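Local coordinates for protein arginine kinase (Anthopleura japonica, PDB 4RF7) that catalyses the reversible transfer of phosphate from ATP to L-arginine, giving phospho-L-arginine and ADP, at residues S70-Y75 and S277-L282; R128-R133 and A288-K293; V372-L377 and S415-L420; R488-Y493 and L505-K510. One frame throughout, in Å; residues are numbered along the deposited sequence.

Contact 1: S70-Y75 and S277-L282; sequences SGVGVY and SCPSNL. With ARG (arginine), chain G.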
# COMPACT_ATOMS: atom_id res chain seq x y z
N SER A 70 16.17 -29.65 7.37
CA SER A 70 16.53 -28.95 6.13
C SER A 70 15.89 -29.58 4.90
O SER A 70 15.83 -30.80 4.77
CB SER A 70 18.05 -28.92 5.96
OG SER A 70 18.67 -28.10 6.93
N GLY A 71 15.42 -28.74 3.98
CA GLY A 71 14.88 -29.21 2.72
C GLY A 71 15.99 -29.43 1.71
O GLY A 71 15.98 -30.41 0.95
N VAL A 72 16.96 -28.51 1.69
CA VAL A 72 18.11 -28.61 0.80
C VAL A 72 19.33 -29.11 1.59
O VAL A 72 19.77 -30.24 1.40
CB VAL A 72 18.42 -27.26 0.14
CG1 VAL A 72 19.54 -27.40 -0.88
CG2 VAL A 72 17.17 -26.69 -0.52
N GLY A 73 19.87 -28.26 2.46
CA GLY A 73 20.87 -28.70 3.41
C GLY A 73 22.32 -28.54 3.01
O GLY A 73 23.21 -29.04 3.71
N VAL A 74 22.58 -27.86 1.89
CA VAL A 74 23.95 -27.55 1.50
C VAL A 74 24.10 -26.08 1.12
O VAL A 74 23.15 -25.44 0.64
CB VAL A 74 24.45 -28.42 0.33
CG1 VAL A 74 24.52 -29.89 0.73
CG2 VAL A 74 23.56 -28.24 -0.89
N TYR A 75 25.29 -25.53 1.36
CA TYR A 75 25.63 -24.19 0.91
C TYR A 75 26.99 -24.27 0.22
O TYR A 75 27.85 -25.04 0.64
CB TYR A 75 25.69 -23.21 2.08
CG TYR A 75 24.34 -22.89 2.69
CD1 TYR A 75 23.79 -23.69 3.68
CD2 TYR A 75 23.61 -21.78 2.27
CE1 TYR A 75 22.56 -23.40 4.25
CE2 TYR A 75 22.37 -21.48 2.82
CZ TYR A 75 21.86 -22.29 3.81
OH TYR A 75 20.63 -22.01 4.37
N SER A 277 24.85 -18.76 -2.63
CA SER A 277 25.25 -19.61 -1.51
C SER A 277 24.39 -20.87 -1.46
O SER A 277 24.90 -21.98 -1.27
CB SER A 277 25.15 -18.85 -0.19
OG SER A 277 25.85 -17.63 -0.26
N CYS A 278 23.08 -20.70 -1.62
CA CYS A 278 22.16 -21.83 -1.67
C CYS A 278 21.86 -22.18 -3.12
O CYS A 278 21.52 -21.31 -3.92
CB CYS A 278 20.86 -21.51 -0.94
SG CYS A 278 19.74 -22.92 -0.83
N PRO A 279 22.00 -23.47 -3.48
CA PRO A 279 21.72 -23.91 -4.85
C PRO A 279 20.27 -23.64 -5.28
O PRO A 279 19.99 -23.67 -6.47
CB PRO A 279 22.00 -25.42 -4.81
CG PRO A 279 22.07 -25.79 -3.35
CD PRO A 279 22.53 -24.56 -2.64
N SER A 280 19.39 -23.39 -4.32
CA SER A 280 17.99 -23.06 -4.62
C SER A 280 17.86 -21.73 -5.36
O SER A 280 16.87 -21.49 -6.06
CB SER A 280 17.17 -23.00 -3.33
OG SER A 280 17.62 -21.95 -2.49
N ASN A 281 18.86 -20.86 -5.19
CA ASN A 281 18.83 -19.51 -5.75
C ASN A 281 19.68 -19.34 -7.01
O ASN A 281 19.97 -18.21 -7.41
CB ASN A 281 19.27 -18.50 -4.69
CG ASN A 281 18.17 -18.17 -3.69
OD1 ASN A 281 17.03 -17.91 -4.08
ND2 ASN A 281 18.52 -18.18 -2.41
N LEU A 282 20.10 -20.44 -7.62
CA LEU A 282 20.91 -20.37 -8.84
C LEU A 282 20.08 -19.91 -10.04
O LEU A 282 18.86 -19.75 -9.93
CB LEU A 282 21.57 -21.72 -9.13
CG LEU A 282 22.64 -22.13 -8.11
CD1 LEU A 282 23.13 -23.55 -8.37
CD2 LEU A 282 23.80 -21.16 -8.14
N ARG G . 18.92 -24.31 4.19
CA ARG G . 17.46 -24.36 4.28
C ARG G . 16.92 -25.75 3.96
O ARG G . 17.64 -26.63 3.48
CB ARG G . 16.82 -23.32 3.35
CG ARG G . 17.33 -23.35 1.92
CD ARG G . 16.52 -22.41 1.02
NE ARG G . 16.33 -21.09 1.62
CZ ARG G . 17.21 -20.09 1.52
NH1 ARG G . 16.95 -18.92 2.09
NH2 ARG G . 18.34 -20.25 0.86
OXT ARG G . 15.74 -26.02 4.17
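Pro-279 meets Val-72 and Val-74 in the arginine pocket of a phosphagen kinase, where a loop of the N-terminal family region faces a catalytic-domain loop. Pro-279 CG rests 3.8 Å from Val-74 CG2 and 3.9 Å from Val-72 CG1. The ring crosses Val-74 at about a right angle. It runs past Val-72 in the opposite sense. The CG1 branch of Val-72 is anti to its own N (chi1 -175°), which carries it to the proline.

Tyr-75 makes the second part of the contact. Its CA makes a CA-H...O contact with Ser-277 O at 3.2 Å. Its ring is oblique to Cys-278, with CE2 lying 4.1 Å from Cys-278 CB. The modelled place of the sulfur is less certain. Helix 200-204 touches the same tyrosine through Phe-201 and Leu-202.

Bound arginine touches both loops. Cys-278 CB lies 3.3 Å from its NH2, and Glu-232 also binds the ligand. Tyr-75 OH accepts a hydrogen bond from the ligand N at 2.9 Å. The ligand carboxylate is gripped by backbone N-H groups: Val-72 N gives a bond of 2.7 Å to O, and Gly-71 N a nearly straight one (166°) of 2.7 Å to OXT.

Contact 2: R128-R133 and A288-K293; sequences RSTRIR and ASVHVK. With ARG (arginine), chain H.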
# COMPACT_ATOMS: atom_id res chain seq x y z
N ARG A 128 -2.80 -5.97 -5.37
CA ARG A 128 -2.49 -5.11 -4.23
C ARG A 128 -1.04 -4.68 -4.18
O ARG A 128 -0.73 -3.56 -3.74
CB ARG A 128 -2.90 -5.80 -2.92
CG ARG A 128 -4.40 -6.08 -2.83
CD ARG A 128 -4.82 -6.56 -1.46
NE ARG A 128 -6.28 -6.51 -1.31
CZ ARG A 128 -6.92 -6.79 -0.19
NH1 ARG A 128 -6.25 -7.14 0.90
NH2 ARG A 128 -8.25 -6.72 -0.15
N SER A 129 -0.13 -5.55 -4.62
CA SER A 129 1.29 -5.24 -4.58
C SER A 129 2.11 -6.13 -5.51
O SER A 129 1.68 -7.22 -5.88
CB SER A 129 1.82 -5.36 -3.15
OG SER A 129 1.67 -6.69 -2.67
N THR A 130 3.30 -5.64 -5.88
CA THR A 130 4.20 -6.36 -6.77
C THR A 130 5.62 -6.31 -6.20
O THR A 130 6.03 -5.31 -5.61
CB THR A 130 4.19 -5.72 -8.17
OG1 THR A 130 2.87 -5.79 -8.73
CG2 THR A 130 5.16 -6.43 -9.11
N ARG A 131 6.37 -7.40 -6.37
CA ARG A 131 7.71 -7.49 -5.78
C ARG A 131 8.62 -8.36 -6.64
O ARG A 131 8.23 -9.46 -7.06
CB ARG A 131 7.61 -8.06 -4.37
CG ARG A 131 8.94 -8.22 -3.63
CD ARG A 131 8.72 -8.97 -2.33
NE ARG A 131 9.91 -8.98 -1.47
CZ ARG A 131 10.82 -9.94 -1.46
NH1 ARG A 131 11.86 -9.85 -0.65
NH2 ARG A 131 10.69 -11.00 -2.26
N ILE A 132 9.83 -7.88 -6.89
CA ILE A 132 10.84 -8.68 -7.59
C ILE A 132 12.17 -8.63 -6.85
O ILE A 132 12.73 -7.56 -6.62
CB ILE A 132 11.05 -8.23 -9.04
CG1 ILE A 132 9.73 -8.21 -9.81
CG2 ILE A 132 12.05 -9.15 -9.74
CD1 ILE A 132 9.85 -7.65 -11.22
N ARG A 133 12.67 -9.81 -6.49
CA ARG A 133 13.94 -9.94 -5.78
C ARG A 133 14.92 -10.74 -6.61
O ARG A 133 14.53 -11.69 -7.28
CB ARG A 133 13.69 -10.65 -4.45
CG ARG A 133 14.95 -11.08 -3.71
CD ARG A 133 14.81 -12.50 -3.21
NE ARG A 133 15.49 -13.47 -4.07
CZ ARG A 133 15.38 -14.79 -3.95
NH1 ARG A 133 16.03 -15.59 -4.78
NH2 ARG A 133 14.61 -15.32 -3.00
N ALA A 288 9.95 -13.47 -8.18
CA ALA A 288 8.98 -12.46 -8.60
C ALA A 288 7.63 -12.80 -7.99
O ALA A 288 7.20 -13.96 -8.03
CB ALA A 288 8.88 -12.40 -10.11
N SER A 289 6.94 -11.80 -7.44
CA SER A 289 5.67 -12.06 -6.76
C SER A 289 4.64 -10.94 -6.87
O SER A 289 4.98 -9.76 -7.02
CB SER A 289 5.90 -12.42 -5.30
OG SER A 289 6.52 -11.35 -4.60
N VAL A 290 3.37 -11.32 -6.78
CA VAL A 290 2.25 -10.39 -6.82
C VAL A 290 1.21 -10.82 -5.78
O VAL A 290 0.92 -12.01 -5.64
CB VAL A 290 1.59 -10.37 -8.22
CG1 VAL A 290 0.29 -9.56 -8.20
CG2 VAL A 290 2.54 -9.80 -9.26
N HIS A 291 0.69 -9.85 -5.02
CA HIS A 291 -0.46 -10.10 -4.17
C HIS A 291 -1.71 -9.69 -4.95
O HIS A 291 -1.81 -8.54 -5.41
CB HIS A 291 -0.38 -9.31 -2.86
CG HIS A 291 0.63 -9.85 -1.89
ND1 HIS A 291 0.88 -9.26 -0.68
CD2 HIS A 291 1.45 -10.92 -1.97
CE1 HIS A 291 1.81 -9.93 -0.03
NE2 HIS A 291 2.18 -10.96 -0.80
N VAL A 292 -2.64 -10.62 -5.11
CA VAL A 292 -3.85 -10.36 -5.88
C VAL A 292 -5.05 -11.03 -5.23
O VAL A 292 -4.95 -12.15 -4.71
CB VAL A 292 -3.68 -10.81 -7.35
CG1 VAL A 292 -3.40 -12.30 -7.42
CG2 VAL A 292 -4.91 -10.45 -8.18
N LYS A 293 -6.18 -10.34 -5.22
CA LYS A 293 -7.41 -10.87 -4.64
C LYS A 293 -8.26 -11.51 -5.73
O LYS A 293 -8.89 -10.81 -6.54
CB LYS A 293 -8.19 -9.76 -3.93
CG LYS A 293 -9.54 -10.17 -3.39
CD LYS A 293 -10.04 -9.16 -2.37
CE LYS A 293 -11.54 -9.27 -2.15
NZ LYS A 293 -12.02 -8.22 -1.20
N ARG H . 9.19 -11.05 2.33
CA ARG H . 7.76 -11.08 2.02
C ARG H . 7.40 -12.38 1.31
O ARG H . 7.09 -13.40 1.94
CB ARG H . 7.37 -9.88 1.17
CG ARG H . 5.88 -9.71 0.95
CD ARG H . 5.57 -8.65 -0.08
NE ARG H . 5.19 -9.22 -1.37
CZ ARG H . 4.34 -8.64 -2.22
NH1 ARG H . 3.79 -7.49 -1.90
NH2 ARG H . 4.05 -9.23 -3.37
OXT ARG H . 7.40 -12.45 0.08
O HOH W 1 9.18 -11.46 -4.43
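Two residues, Arg-128 and Ser-129, sit opposite the single His-291, a classic beta bulge between two antiparallel strands. The segment axes come within 4.7 Å and run at 168° to each other. Arg-128 N bonds to His-291 O at 2.8 Å, almost straight at 176°. His-291 N returns a bond to Ser-129 O. Beyond the bulge, Arg-131 and Ser-289 form a regular hydrogen-bonded pair. Thr-130 with Val-290 and Ile-132 with Ala-288 are non-hydrogen-bonded pairs.

The side chains separate onto two faces of the sheet. Thr-130 and Val-290 lie side by side on one, next to Ile-132 and Ala-288. Ile-132 CG1 comes 4.3 Å from Ala-288 CB. Helix 246-264 covers Thr-130 and Ile-132, and Thr-130 OG1 bonds to Gly-243 O.

The other face is polar and carries Ser-129, Arg-131, Ser-289 and His-291. Ser-129 OG approaches His-291 CB to 3.3 Å. A bound arginine places its CZ 3.4 Å above the plane of the His-291 ring, over the centre. The same ligand's NH1 bonds to Ser-129 OG, but the modelled length is doubtfully short. The extended chain of Arg-131 (chi1 180°) takes its guanidinium out past Ser-289. There Arg-131 NH2 meets water 1 at 2.7 Å, and that water donates to Ser-289 OG, also at 2.7 Å.

Ser-129, Arg-131, Ser-289 and His-291 belong to the predicted ATP site. A face rich in basic and hydroxyl groups is consistent with binding an anionic nucleotide, although here a second arginine molecule occupies it.

Contact 3: V372-L377 and S415-L420; sequences VFPEVL and SGVENL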
# COMPACT_ATOMS: atom_id res chain seq x y z
N VAL A 372 -26.82 -9.12 -13.73
CA VAL A 372 -28.22 -9.23 -13.35
C VAL A 372 -28.57 -8.23 -12.24
O VAL A 372 -27.69 -7.79 -11.50
CB VAL A 372 -28.54 -10.67 -12.88
CG1 VAL A 372 -30.04 -10.89 -12.77
CG2 VAL A 372 -27.94 -11.69 -13.83
N PHE A 373 -29.84 -7.85 -12.16
CA PHE A 373 -30.34 -7.01 -11.07
C PHE A 373 -29.99 -7.63 -9.72
O PHE A 373 -30.16 -8.83 -9.52
CB PHE A 373 -31.86 -6.85 -11.18
CG PHE A 373 -32.45 -5.83 -10.24
CD1 PHE A 373 -32.47 -4.48 -10.59
CD2 PHE A 373 -32.99 -6.21 -9.02
CE1 PHE A 373 -33.01 -3.53 -9.73
CE2 PHE A 373 -33.54 -5.27 -8.16
CZ PHE A 373 -33.55 -3.93 -8.52
N PRO A 374 -29.46 -6.81 -8.80
CA PRO A 374 -29.08 -7.32 -7.47
C PRO A 374 -30.30 -7.85 -6.72
O PRO A 374 -31.07 -7.05 -6.18
CB PRO A 374 -28.52 -6.09 -6.77
CG PRO A 374 -28.11 -5.16 -7.88
CD PRO A 374 -29.12 -5.39 -8.96
N GLU A 375 -30.47 -9.17 -6.69
CA GLU A 375 -31.64 -9.81 -6.09
C GLU A 375 -31.89 -9.36 -4.65
O GLU A 375 -33.04 -9.30 -4.21
CB GLU A 375 -31.50 -11.33 -6.14
CG GLU A 375 -32.75 -12.09 -5.75
CD GLU A 375 -33.82 -12.05 -6.83
OE1 GLU A 375 -33.47 -11.74 -7.98
OE2 GLU A 375 -35.00 -12.31 -6.52
N VAL A 376 -30.82 -9.06 -3.94
CA VAL A 376 -30.91 -8.65 -2.54
C VAL A 376 -31.63 -7.31 -2.37
O VAL A 376 -32.04 -6.96 -1.26
CB VAL A 376 -29.51 -8.56 -1.89
CG1 VAL A 376 -28.83 -9.93 -1.91
CG2 VAL A 376 -28.65 -7.53 -2.61
N LEU A 377 -31.79 -6.57 -3.47
CA LEU A 377 -32.50 -5.30 -3.44
C LEU A 377 -34.01 -5.48 -3.56
O LEU A 377 -34.76 -4.50 -3.62
CB LEU A 377 -32.00 -4.37 -4.55
CG LEU A 377 -30.61 -3.77 -4.36
CD1 LEU A 377 -30.31 -2.74 -5.43
CD2 LEU A 377 -30.49 -3.15 -2.98
N SER A 415 -21.59 -0.53 -2.71
CA SER A 415 -21.68 -0.41 -1.26
C SER A 415 -23.10 -0.59 -0.72
O SER A 415 -23.30 -1.14 0.37
CB SER A 415 -21.11 0.93 -0.80
OG SER A 415 -21.11 1.02 0.61
N GLY A 416 -24.10 -0.13 -1.49
CA GLY A 416 -25.49 -0.29 -1.09
C GLY A 416 -25.99 -1.71 -1.30
O GLY A 416 -26.98 -2.13 -0.70
N VAL A 417 -25.30 -2.44 -2.18
CA VAL A 417 -25.59 -3.85 -2.39
C VAL A 417 -24.95 -4.68 -1.28
O VAL A 417 -25.61 -5.51 -0.65
CB VAL A 417 -25.06 -4.34 -3.75
CG1 VAL A 417 -25.16 -5.86 -3.85
CG2 VAL A 417 -25.81 -3.67 -4.89
N GLU A 418 -23.67 -4.44 -1.03
CA GLU A 418 -22.93 -5.17 -0.01
C GLU A 418 -23.41 -4.82 1.40
O GLU A 418 -23.45 -5.68 2.28
CB GLU A 418 -21.43 -4.90 -0.13
CG GLU A 418 -20.78 -5.61 -1.30
CD GLU A 418 -20.93 -7.12 -1.23
OE1 GLU A 418 -21.06 -7.67 -0.11
OE2 GLU A 418 -20.94 -7.76 -2.30
N ASN A 419 -23.77 -3.56 1.60
CA ASN A 419 -24.29 -3.11 2.88
C ASN A 419 -25.75 -2.66 2.75
O ASN A 419 -26.03 -1.50 2.48
CB ASN A 419 -23.42 -1.99 3.44
CG ASN A 419 -21.95 -2.38 3.52
OD1 ASN A 419 -21.55 -3.12 4.43
ND2 ASN A 419 -21.15 -1.90 2.58
N LEU A 420 -26.66 -3.61 2.95
CA LEU A 420 -28.09 -3.39 2.75
C LEU A 420 -28.67 -2.37 3.73
O LEU A 420 -29.69 -1.74 3.45
CB LEU A 420 -28.85 -4.71 2.85
CG LEU A 420 -28.40 -5.79 1.87
CD1 LEU A 420 -29.05 -7.14 2.18
CD2 LEU A 420 -28.71 -5.37 0.44
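The Pro-374 ring meets Val-417 with one part and the Phe-373 ring with another. Its CD lies 3.6 Å above the plane of the Phe-373 ring, offset toward the rim. Its CB and CG turn instead to Val-417, and CG is 4.1 Å from Val-417 CG2. The proline and the valine cross at about a right angle. A second flat group, the Asn-419 amide, donates from ND2 to Ser-415 O at 3.2 Å, in the carbonyl plane on a lone pair. The acceptor lies 19° out of the amide plane. Ser-415 O also accepts from Asn-419 N at 2.8 Å, so two bonds grip one carbonyl where helix 409-418 ends. Arg-552 O is a further partner of Asn-419 ND2.

Val-376 makes the closest apolar contact. Its CG2 sits between its own backbone N and carbonyl carbon, and this branch does the touching. It reaches Leu-420 CD2 at 3.7 Å and Val-417 CG1 at 4.1 Å. Both neighbours cross it at about a right angle. Leu-377 adds CD2, which comes 4.4 Å from Leu-420 CD2. Helix 392-398 touches Pro-374 through Phe-395.

The contact joins the 3-10 turn at 375-377, held by a 2.8 Å bond from Leu-377 N to Pro-374 O, to the end of helix 409-418. Both lie in the second approximate repeat, away from the substrate and ATP sites. The hydrogen bonds run within each segment or to residues outside, not across. Aliphatic groups make nearly all of the join, so it rests on apolar contact and shape, with Val-376 at the solvent-exposed margin.

Contact 4: R488-Y493 and L505-K510; sequences RNVKGY and LDIERK. With ARG (arginine), chain I.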
# COMPACT_ATOMS: atom_id res chain seq x y z
N ARG A 488 -13.46 18.77 -0.21
CA ARG A 488 -13.11 19.20 -1.56
C ARG A 488 -12.38 18.08 -2.29
O ARG A 488 -11.73 17.24 -1.66
CB ARG A 488 -12.22 20.45 -1.52
CG ARG A 488 -12.89 21.72 -1.03
CD ARG A 488 -13.94 22.22 -2.01
NE ARG A 488 -14.47 23.53 -1.63
CZ ARG A 488 -15.54 23.72 -0.88
NH1 ARG A 488 -16.23 22.68 -0.42
NH2 ARG A 488 -15.94 24.95 -0.59
N ASN A 489 -12.48 18.09 -3.61
CA ASN A 489 -11.71 17.15 -4.41
C ASN A 489 -10.94 17.88 -5.50
O ASN A 489 -11.44 18.84 -6.09
CB ASN A 489 -12.62 16.06 -4.99
CG ASN A 489 -13.12 15.10 -3.92
OD1 ASN A 489 -12.41 14.16 -3.55
ND2 ASN A 489 -14.32 15.35 -3.42
N VAL A 490 -9.70 17.45 -5.75
CA VAL A 490 -8.81 18.15 -6.67
C VAL A 490 -9.24 17.98 -8.13
O VAL A 490 -9.51 16.87 -8.58
CB VAL A 490 -7.35 17.72 -6.49
CG1 VAL A 490 -6.43 18.50 -7.43
CG2 VAL A 490 -6.92 17.93 -5.05
N LYS A 491 -9.29 19.09 -8.86
CA LYS A 491 -9.70 19.06 -10.27
C LYS A 491 -8.69 18.29 -11.12
O LYS A 491 -7.48 18.34 -10.86
CB LYS A 491 -9.86 20.49 -10.80
CG LYS A 491 -10.52 20.55 -12.17
CD LYS A 491 -10.65 21.97 -12.70
CE LYS A 491 -11.31 21.95 -14.07
NZ LYS A 491 -11.22 23.25 -14.77
N GLY A 492 -9.18 17.58 -12.13
CA GLY A 492 -8.31 16.86 -13.04
C GLY A 492 -8.22 15.37 -12.75
O GLY A 492 -7.58 14.62 -13.50
N TYR A 493 -8.86 14.94 -11.67
CA TYR A 493 -8.78 13.54 -11.25
C TYR A 493 -10.14 12.88 -11.12
O TYR A 493 -11.18 13.54 -11.19
CB TYR A 493 -8.03 13.43 -9.92
CG TYR A 493 -6.63 13.99 -9.98
CD1 TYR A 493 -5.58 13.23 -10.47
CD2 TYR A 493 -6.36 15.29 -9.56
CE1 TYR A 493 -4.30 13.74 -10.54
CE2 TYR A 493 -5.08 15.81 -9.63
CZ TYR A 493 -4.06 15.03 -10.12
OH TYR A 493 -2.79 15.53 -10.19
N LEU A 505 -1.38 9.25 -5.44
CA LEU A 505 -0.02 9.70 -5.13
C LEU A 505 0.24 11.11 -5.65
O LEU A 505 0.86 11.93 -4.96
CB LEU A 505 1.02 8.73 -5.70
CG LEU A 505 1.22 7.41 -4.94
CD1 LEU A 505 2.10 6.46 -5.74
CD2 LEU A 505 1.83 7.67 -3.57
N ASP A 506 -0.23 11.40 -6.86
CA ASP A 506 -0.11 12.74 -7.44
C ASP A 506 -0.86 13.77 -6.60
O ASP A 506 -0.37 14.88 -6.38
CB ASP A 506 -0.63 12.76 -8.88
CG ASP A 506 0.36 12.16 -9.88
OD1 ASP A 506 1.55 12.00 -9.53
OD2 ASP A 506 -0.07 11.85 -11.01
N ILE A 507 -2.06 13.42 -6.15
CA ILE A 507 -2.85 14.31 -5.31
C ILE A 507 -2.13 14.64 -4.00
O ILE A 507 -2.02 15.80 -3.62
CB ILE A 507 -4.24 13.72 -5.00
CG1 ILE A 507 -5.15 13.83 -6.23
CG2 ILE A 507 -4.89 14.43 -3.82
CD1 ILE A 507 -6.35 12.89 -6.18
N GLU A 508 -1.62 13.61 -3.32
CA GLU A 508 -0.87 13.83 -2.08
C GLU A 508 0.32 14.76 -2.31
O GLU A 508 0.55 15.70 -1.55
CB GLU A 508 -0.38 12.50 -1.48
CG GLU A 508 0.39 12.68 -0.17
CD GLU A 508 1.17 11.45 0.24
OE1 GLU A 508 1.48 11.31 1.45
OE2 GLU A 508 1.50 10.63 -0.64
N ARG A 509 1.08 14.50 -3.38
CA ARG A 509 2.25 15.30 -3.71
C ARG A 509 1.88 16.76 -3.97
O ARG A 509 2.49 17.67 -3.40
CB ARG A 509 2.97 14.70 -4.93
CG ARG A 509 4.25 15.43 -5.34
CD ARG A 509 4.87 14.78 -6.56
NE ARG A 509 3.88 14.53 -7.60
CZ ARG A 509 3.50 15.43 -8.51
NH1 ARG A 509 4.04 16.64 -8.50
NH2 ARG A 509 2.59 15.11 -9.41
N LYS A 510 0.87 16.98 -4.82
CA LYS A 510 0.43 18.32 -5.15
C LYS A 510 -0.11 19.07 -3.94
O LYS A 510 0.26 20.23 -3.70
CB LYS A 510 -0.64 18.28 -6.25
CG LYS A 510 -0.11 17.88 -7.62
CD LYS A 510 -1.19 18.01 -8.69
CE LYS A 510 -0.62 17.79 -10.08
NZ LYS A 510 -1.67 17.93 -11.14
N ARG I . -12.68 27.65 -11.23
CA ARG I . -11.63 26.75 -11.70
C ARG I . -12.16 25.68 -12.64
O ARG I . -11.42 25.11 -13.44
CB ARG I . -10.93 26.08 -10.52
CG ARG I . -11.71 24.92 -9.95
CD ARG I . -12.38 25.28 -8.64
NE ARG I . -13.46 26.24 -8.79
CZ ARG I . -14.02 26.90 -7.78
NH1 ARG I . -14.99 27.76 -8.00
NH2 ARG I . -13.59 26.68 -6.54
OXT ARG I . -13.35 25.36 -12.63
O HOH W 2 -4.65 18.61 -11.14
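Tyr-493 leans over Ile-507 along most of its length. Its CB starts 4.1 Å from Ile-507 CD1. CG, near both CD1 and CG1 of Ile-507, is anti to the carbonyl carbon (chi1 -58°), which carries the ring toward the helix. CD2 meets Ile-507 CG1 at 3.8 Å, and CE2 is nearly as close to it. This CG1 lies over the ring centre, 13° off the normal, as a CH-pi contact. CE1 comes 4.1 Å from Asp-506 CB, obliquely. Val-490 O lies in plane at the ring edge.

The phenol OH ends the path. It accepts a hydrogen bond of 2.8 Å from Lys-510 NZ, and Lys-510 CD and CE also pass close to it. Water 2 takes a second bond from Lys-510 NZ at 3.1 Å and donates to Lys-491 O at 2.9 Å. The ammonium group is therefore tied to the phenol oxygen directly and to the loop backbone through water. Deeper in, Val-490 CG2 touches Ile-507 CG2 at 4.2 Å.

Val-490 to Tyr-493 form a type II beta turn with Gly-492 in its third position. The turn follows strand 479-488 and docks on helix 501-516 of the second phosphagen kinase catalytic domain.

How the contacts relate
Contacts 1 and 2 are buried and belong to the first approximate repeat. Contacts 3 and 4 are only partly buried and belong to the second. Contact 1 joins the N-terminal and C-terminal family regions, whereas contact 2 lies wholly within the catalytic sheet. These two touch through a probable hydrogen bond from Arg-133 to Asn-281. Contacts 3 and 4 stand apart, about 16 Å between nearest atoms. The strands of contact 2 and the strand leading into contact 4 belong to sheets of the same strand order. Backbone bonds dominate contact 2, while contact 1 has no hydrogen bond across its segments and several to its ligand. Contact 3 is apolar across its segments, and contact 4 mixes apolar contact with one charged donor.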